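Local structure of putative NADPH-dependent oxidoreductase (Desulfitobacterium hafniense DCB-2, 3DB2) at residues V6-G12 / E68-V74; M58-R64 / Q85-K91. The protein probably catalyses NAD(P)-dependent oxidation or reduction of a substrate not yet identified, as a two-domain dehydrogenase with a Rossmann fold. One frame throughout, in Å; residues are numbered along the deposited sequence.

Contact 1. Residues V6-G12 / E68-V74; sequences VGVAAIG and EMVIITV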
loop_
_atom_site.group_PDB
_atom_site.type_symbol
_atom_site.label_atom_id
_atom_site.label_comp_id
_atom_site.label_asym_id
_atom_site.label_seq_id
_atom_site.Cartn_x
_atom_site.Cartn_y
_atom_site.Cartn_z
ATOM N N VAL C 6 6.739 26.774 -32.622
ATOM C CA VAL C 6 5.346 27.120 -32.326
ATOM C C VAL C 6 5.396 28.285 -31.351
ATOM O O VAL C 6 6.159 28.187 -30.386
ATOM C CB VAL C 6 4.529 25.962 -31.725
ATOM C CG1 VAL C 6 3.240 26.465 -31.076
ATOM C CG2 VAL C 6 4.164 24.911 -32.761
ATOM N N GLY C 7 4.605 29.316 -31.596
ATOM C CA GLY C 7 4.529 30.476 -30.732
ATOM C C GLY C 7 3.639 30.264 -29.523
ATOM O O GLY C 7 2.463 29.923 -29.647
ATOM N N VAL C 8 4.184 30.494 -28.330
ATOM C CA VAL C 8 3.431 30.194 -27.111
ATOM C C VAL C 8 3.320 31.416 -26.226
ATOM O O VAL C 8 4.174 32.316 -26.294
ATOM C CB VAL C 8 4.062 29.004 -26.355
ATOM C CG1 VAL C 8 4.125 27.804 -27.305
ATOM C CG2 VAL C 8 5.439 29.298 -25.807
ATOM N N ALA C 9 2.267 31.465 -25.434
ATOM C CA ALA C 9 2.054 32.518 -24.438
ATOM C C ALA C 9 1.832 31.859 -23.074
ATOM O O ALA C 9 1.088 30.879 -23.032
ATOM C CB ALA C 9 0.868 33.423 -24.681
ATOM N N ALA C 10 2.434 32.434 -22.051
ATOM C CA ALA C 10 2.327 31.997 -20.676
ATOM C C ALA C 10 1.198 32.790 -20.014
ATOM O O ALA C 10 1.217 34.006 -19.979
ATOM C CB ALA C 10 3.616 32.125 -19.865
ATOM N N ILE C 11 0.204 32.082 -19.517
ATOM C CA ILE C 11 -0.876 32.672 -18.746
ATOM C C ILE C 11 -0.884 32.150 -17.319
ATOM O O ILE C 11 -1.058 30.955 -17.069
ATOM C CB ILE C 11 -2.214 32.443 -19.471
ATOM C CG1 ILE C 11 -2.260 33.203 -20.799
ATOM C CG2 ILE C 11 -3.371 32.821 -18.578
ATOM C CD1 ILE C 11 -3.262 32.662 -21.786
ATOM N N GLY C 12 -0.674 33.067 -16.370
ATOM C CA GLY C 12 -0.646 32.702 -14.948
ATOM C C GLY C 12 0.830 32.676 -14.572
ATOM O O GLY C 12 1.592 31.755 -14.891
ATOM N N GLU C 68 0.256 30.725 -30.956
ATOM C CA GLU C 68 -0.461 29.566 -31.469
ATOM C C GLU C 68 -1.013 28.700 -30.324
ATOM O O GLU C 68 -2.038 28.034 -30.507
ATOM C CB GLU C 68 0.425 28.722 -32.389
ATOM C CG GLU C 68 1.136 29.526 -33.468
ATOM C CD GLU C 68 1.952 28.646 -34.389
ATOM O OE1 GLU C 68 1.326 27.824 -35.093
ATOM O OE2 GLU C 68 3.193 28.791 -34.413
HETATM N N MSE C 69 -0.302 28.712 -29.211
HETATM C CA MSE C 69 -0.628 27.855 -28.074
HETATM C C MSE C 69 -0.486 28.679 -26.787
HETATM O O MSE C 69 0.457 29.468 -26.642
HETATM C CB MSE C 69 0.397 26.716 -27.941
HETATM C CG MSE C 69 0.098 25.768 -26.775
HETATM SE SE MSE C 69 1.670 24.781 -26.151
HETATM C CE MSE C 69 2.559 24.494 -27.830
ATOM N N VAL C 70 -1.393 28.466 -25.851
ATOM C CA VAL C 70 -1.247 29.047 -24.518
ATOM C C VAL C 70 -0.857 27.960 -23.509
ATOM O O VAL C 70 -1.253 26.805 -23.599
ATOM C CB VAL C 70 -2.516 29.755 -24.035
ATOM C CG1 VAL C 70 -2.847 30.954 -24.930
ATOM C CG2 VAL C 70 -3.710 28.805 -24.015
ATOM N N ILE C 71 -0.081 28.396 -22.522
ATOM C CA ILE C 71 0.417 27.540 -21.435
ATOM C C ILE C 71 -0.172 28.080 -20.142
ATOM O O ILE C 71 0.279 29.102 -19.605
ATOM C CB ILE C 71 1.943 27.523 -21.483
ATOM C CG1 ILE C 71 2.462 26.907 -22.807
ATOM C CG2 ILE C 71 2.537 26.813 -20.267
ATOM C CD1 ILE C 71 3.929 27.076 -23.035
ATOM N N ILE C 72 -1.226 27.439 -19.654
ATOM C CA ILE C 72 -2.087 27.912 -18.591
ATOM C C ILE C 72 -1.688 27.317 -17.251
ATOM O O ILE C 72 -1.851 26.116 -17.019
ATOM C CB ILE C 72 -3.572 27.588 -18.891
ATOM C CG1 ILE C 72 -4.004 28.234 -20.210
ATOM C CG2 ILE C 72 -4.523 27.958 -17.762
ATOM C CD1 ILE C 72 -5.355 27.779 -20.715
ATOM N N THR C 73 -1.174 28.162 -16.384
ATOM C CA THR C 73 -0.729 27.801 -15.043
ATOM C C THR C 73 -1.410 28.706 -14.016
ATOM O O THR C 73 -0.741 29.273 -13.161
ATOM C CB THR C 73 0.795 27.900 -14.902
ATOM O OG1 THR C 73 1.274 29.170 -15.333
ATOM C CG2 THR C 73 1.555 26.933 -15.826
ATOM N N VAL C 74 -2.709 28.838 -14.142
ATOM C CA VAL C 74 -3.577 29.629 -13.277
ATOM C C VAL C 74 -4.229 28.717 -12.246
ATOM O O VAL C 74 -4.103 27.497 -12.445
ATOM C CB VAL C 74 -4.645 30.334 -14.119
ATOM C CG1 VAL C 74 -4.021 31.149 -15.243
ATOM C CG2 VAL C 74 -5.608 29.283 -14.676
#
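Glu-68 sets its CB 3.8 Å from Val-6 CG1, and its chain, extended beyond CG, carries the carboxylate to Gly-7. Its OE2 accepts from Gly-7 N at 3.2 Å, on the anti side and 34° out of the carboxylate plane, and the same oxygen carries a salt bridge to Arg-315 of helix 302-316. Gly-7 O is gripped twice, by Glu-68 N and Met-69 N. Selenomethionine Met-69 lies alongside Val-8, pointing the same way; with CG anti to the backbone N (chi1 -179°) and a bend at chi3, its CE comes to 3.7 Å from Val-8 CG1 and also touches Val-6 CG1. Farther along that face Ile-71 CD1 sits 3.8 Å from Val-8 CB. Strands 6-11 and 69-72 are the parallel central pair of the Rossmann sheet, where the strand order switches direction. On the other face, Ile-11 slants over Val-70, CD1 to CG1 3.6 Å, while its CG2 runs beside Val-74 CG1. Gly-12, the first glycine of a probable GxGxxA dinucleotide-binding turn, packs its CA against Val-74 CG1; the place of a CB is taken by Thr-73 O and Val-74 CG1. Thr-73 OG1 donates to Gly-12 O at 2.6 Å.

Contact 2. Residues M58-R64 / Q85-K91; sequences MEALLAR and QCARSGK
Leu-62 pushes its forked end between the side chains of 85-91, and its two methyls go to different neighbours. CD1 lies over the backbone and chain of Gln-85, 3.9 Å from Gln-85 CG, and near Ser-89 OG; CD2 meets Lys-91 CG at 3.6 Å and also approaches Cys-86. Gln-85, with CG anti to its own N (chi1 -164°) and the rest extended, sends its amide across the side chain of Met-58, where OE1 comes 3.7 Å from Met-58 CB. The far end of that amide reaches Glu-59: Gln-85 NE2 gives a weak, bent hydrogen bond of 3.0 Å to Glu-59 OE2, the two side chains crossing near a right angle and their flat groups turned 35° apart. Met-58, a selenomethionine bent at chi2 and chi3, brings its CE to 3.5 Å from Cys-86 SG. Lys-91 bends at chi2, passes its CE within 3.3 Å of Leu-62 O, and donates from NZ to Arg-64 O at 2.8 Å, tilted 27° from the carbonyl plane; NZ also bonds Val-67 O. A methionine in its place would probably leave the Arg-64 and Val-67 carbonyls without this shared donor and let the chain after helix 58-62 shift. Gly-90, at positive phi, is the C-prime residue of a Schellman motif that ends helix 79-88 and turns the chain into Lys-91. Arg-64 directs its guanidinium elsewhere, to a salt bridge with Asp-55. Both helices lie against the same face of the Rossmann sheet: Met-58 and Leu-61 rest on strands 30-36 and 6-11, Cys-86 also packs on strand 6-11, and Ala-87 and Arg-88 turn to helix 103-116.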
loop_
_atom_site.group_PDB
_atom_site.type_symbol
_atom_site.label_atom_id
_atom_site.label_comp_id
_atom_site.label_asym_id
_atom_site.label_seq_id
_atom_site.Cartn_x
_atom_site.Cartn_y
_atom_site.Cartn_z
HETATM N N MSE C 58 -6.188 40.122 -21.575
HETATM C CA MSE C 58 -6.212 38.812 -22.251
HETATM C C MSE C 58 -6.477 39.023 -23.736
HETATM O O MSE C 58 -5.973 38.288 -24.571
HETATM C CB MSE C 58 -7.336 37.965 -21.630
HETATM C CG MSE C 58 -6.871 37.142 -20.428
HETATM SE SE MSE C 58 -5.416 35.922 -20.889
HETATM C CE MSE C 58 -6.549 34.571 -21.728
ATOM N N GLU C 59 -7.298 40.030 -24.032
ATOM C CA GLU C 59 -7.690 40.321 -25.416
ATOM C C GLU C 59 -6.455 40.655 -26.237
ATOM O O GLU C 59 -6.232 40.306 -27.393
ATOM C CB GLU C 59 -8.716 41.451 -25.365
ATOM C CG GLU C 59 -10.052 41.100 -24.746
ATOM C CD GLU C 59 -10.086 40.892 -23.249
ATOM O OE1 GLU C 59 -9.379 41.579 -22.479
ATOM O OE2 GLU C 59 -10.862 40.011 -22.811
ATOM N N ALA C 60 -5.527 41.346 -25.612
ATOM C CA ALA C 60 -4.323 41.873 -26.242
ATOM C C ALA C 60 -3.421 40.687 -26.581
ATOM O O ALA C 60 -2.771 40.592 -27.615
ATOM C CB ALA C 60 -3.653 42.870 -25.323
ATOM N N LEU C 61 -3.406 39.735 -25.636
ATOM C CA LEU C 61 -2.618 38.503 -25.856
ATOM C C LEU C 61 -3.235 37.715 -26.996
ATOM O O LEU C 61 -2.573 37.260 -27.935
ATOM C CB LEU C 61 -2.563 37.717 -24.553
ATOM C CG LEU C 61 -1.724 36.448 -24.441
ATOM C CD1 LEU C 61 -1.232 36.326 -23.008
ATOM C CD2 LEU C 61 -2.567 35.268 -24.887
ATOM N N LEU C 62 -4.555 37.543 -26.953
ATOM C CA LEU C 62 -5.194 36.666 -27.936
ATOM C C LEU C 62 -5.166 37.258 -29.330
ATOM O O LEU C 62 -5.258 36.516 -30.316
ATOM C CB LEU C 62 -6.595 36.358 -27.422
ATOM C CG LEU C 62 -6.636 35.494 -26.154
ATOM C CD1 LEU C 62 -8.031 35.435 -25.557
ATOM C CD2 LEU C 62 -6.128 34.081 -26.454
ATOM N N ALA C 63 -4.997 38.566 -29.411
ATOM C CA ALA C 63 -4.920 39.258 -30.705
ATOM C C ALA C 63 -3.605 38.997 -31.420
ATOM O O ALA C 63 -3.489 39.239 -32.627
ATOM C CB ALA C 63 -5.114 40.761 -30.548
ATOM N N ARG C 64 -2.592 38.484 -30.740
ATOM C CA ARG C 64 -1.361 38.119 -31.417
ATOM C C ARG C 64 -1.463 36.852 -32.254
ATOM O O ARG C 64 -1.800 35.775 -31.759
ATOM C CB ARG C 64 -0.281 37.915 -30.361
ATOM C CG ARG C 64 -0.186 39.032 -29.332
ATOM C CD ARG C 64 1.080 38.811 -28.526
ATOM N NE ARG C 64 1.479 39.980 -27.772
ATOM C CZ ARG C 64 2.459 40.834 -27.984
ATOM N NH1 ARG C 64 3.278 40.724 -29.015
ATOM N NH2 ARG C 64 2.600 41.834 -27.113
ATOM N N GLN C 85 -11.971 31.072 -22.990
ATOM C CA GLN C 85 -11.590 32.294 -23.693
ATOM C C GLN C 85 -10.490 32.047 -24.696
ATOM O O GLN C 85 -10.530 32.525 -25.844
ATOM C CB GLN C 85 -11.182 33.375 -22.694
ATOM C CG GLN C 85 -11.170 34.760 -23.344
ATOM C CD GLN C 85 -10.645 35.883 -22.501
ATOM O OE1 GLN C 85 -10.254 35.729 -21.343
ATOM N NE2 GLN C 85 -10.618 37.082 -23.066
ATOM N N CYS C 86 -9.472 31.249 -24.350
ATOM C CA CYS C 86 -8.384 31.036 -25.318
ATOM C C CYS C 86 -8.811 30.149 -26.475
ATOM O O CYS C 86 -8.533 30.420 -27.629
ATOM C CB CYS C 86 -7.168 30.424 -24.623
ATOM S SG CYS C 86 -6.485 31.464 -23.338
ATOM N N ALA C 87 -9.518 29.047 -26.183
ATOM C CA ALA C 87 -9.940 28.157 -27.255
ATOM C C ALA C 87 -10.895 28.855 -28.212
ATOM O O ALA C 87 -10.859 28.609 -29.431
ATOM C CB ALA C 87 -10.570 26.904 -26.642
ATOM N N ARG C 88 -11.757 29.731 -27.700
ATOM C CA ARG C 88 -12.676 30.409 -28.625
ATOM C C ARG C 88 -11.956 31.427 -29.500
ATOM O O ARG C 88 -12.541 31.829 -30.517
ATOM C CB ARG C 88 -13.822 31.057 -27.849
ATOM C CG ARG C 88 -14.553 30.106 -26.935
ATOM C CD ARG C 88 -15.624 30.801 -26.115
ATOM N NE ARG C 88 -16.611 29.783 -25.719
ATOM C CZ ARG C 88 -17.355 29.755 -24.626
ATOM N NH1 ARG C 88 -17.269 30.730 -23.729
ATOM N NH2 ARG C 88 -18.194 28.735 -24.450
ATOM N N SER C 89 -10.740 31.832 -29.137
ATOM C CA SER C 89 -9.923 32.641 -30.027
ATOM C C SER C 89 -8.988 31.794 -30.878
ATOM O O SER C 89 -8.074 32.301 -31.544
ATOM C CB SER C 89 -9.051 33.655 -29.284
ATOM O OG SER C 89 -9.837 34.798 -28.954
ATOM N N GLY C 90 -9.192 30.482 -30.891
ATOM C CA GLY C 90 -8.461 29.604 -31.788
ATOM C C GLY C 90 -7.116 29.171 -31.257
ATOM O O GLY C 90 -6.337 28.556 -31.978
ATOM N N LYS C 91 -6.802 29.469 -29.993
ATOM C CA LYS C 91 -5.509 29.011 -29.470
ATOM C C LYS C 91 -5.569 27.566 -28.964
ATOM O O LYS C 91 -6.507 27.210 -28.283
ATOM C CB LYS C 91 -5.026 29.925 -28.352
ATOM C CG LYS C 91 -5.111 31.429 -28.635
ATOM C CD LYS C 91 -4.498 31.811 -29.980
ATOM C CE LYS C 91 -4.302 33.334 -30.037
ATOM N NZ LYS C 91 -3.658 33.693 -31.335
#

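How the contacts relate
From the N terminus, strand 6-11 comes first; the chain then makes a long excursion through strand 30-36 and helix 58-62 before 68-74 returns beside it and contact 1 closes that loop. Contact 2 opens within this excursion, at 58-64, and closes only after strand 69-72 has been laid down, when helix 79-88 delivers 85-91. The two loops therefore cross, and strand 69-72 is the link between the helices of contact 2. The centres of the two contacts are about 10 Å apart and they meet directly: Ile-11 CD1 lies 3.8 Å from both Cys-86 SG and Met-58 CE, and Ala-9 packs on Leu-61. Contact 1 joins the sheet's central strands; contact 2 joins the helices layered upon them.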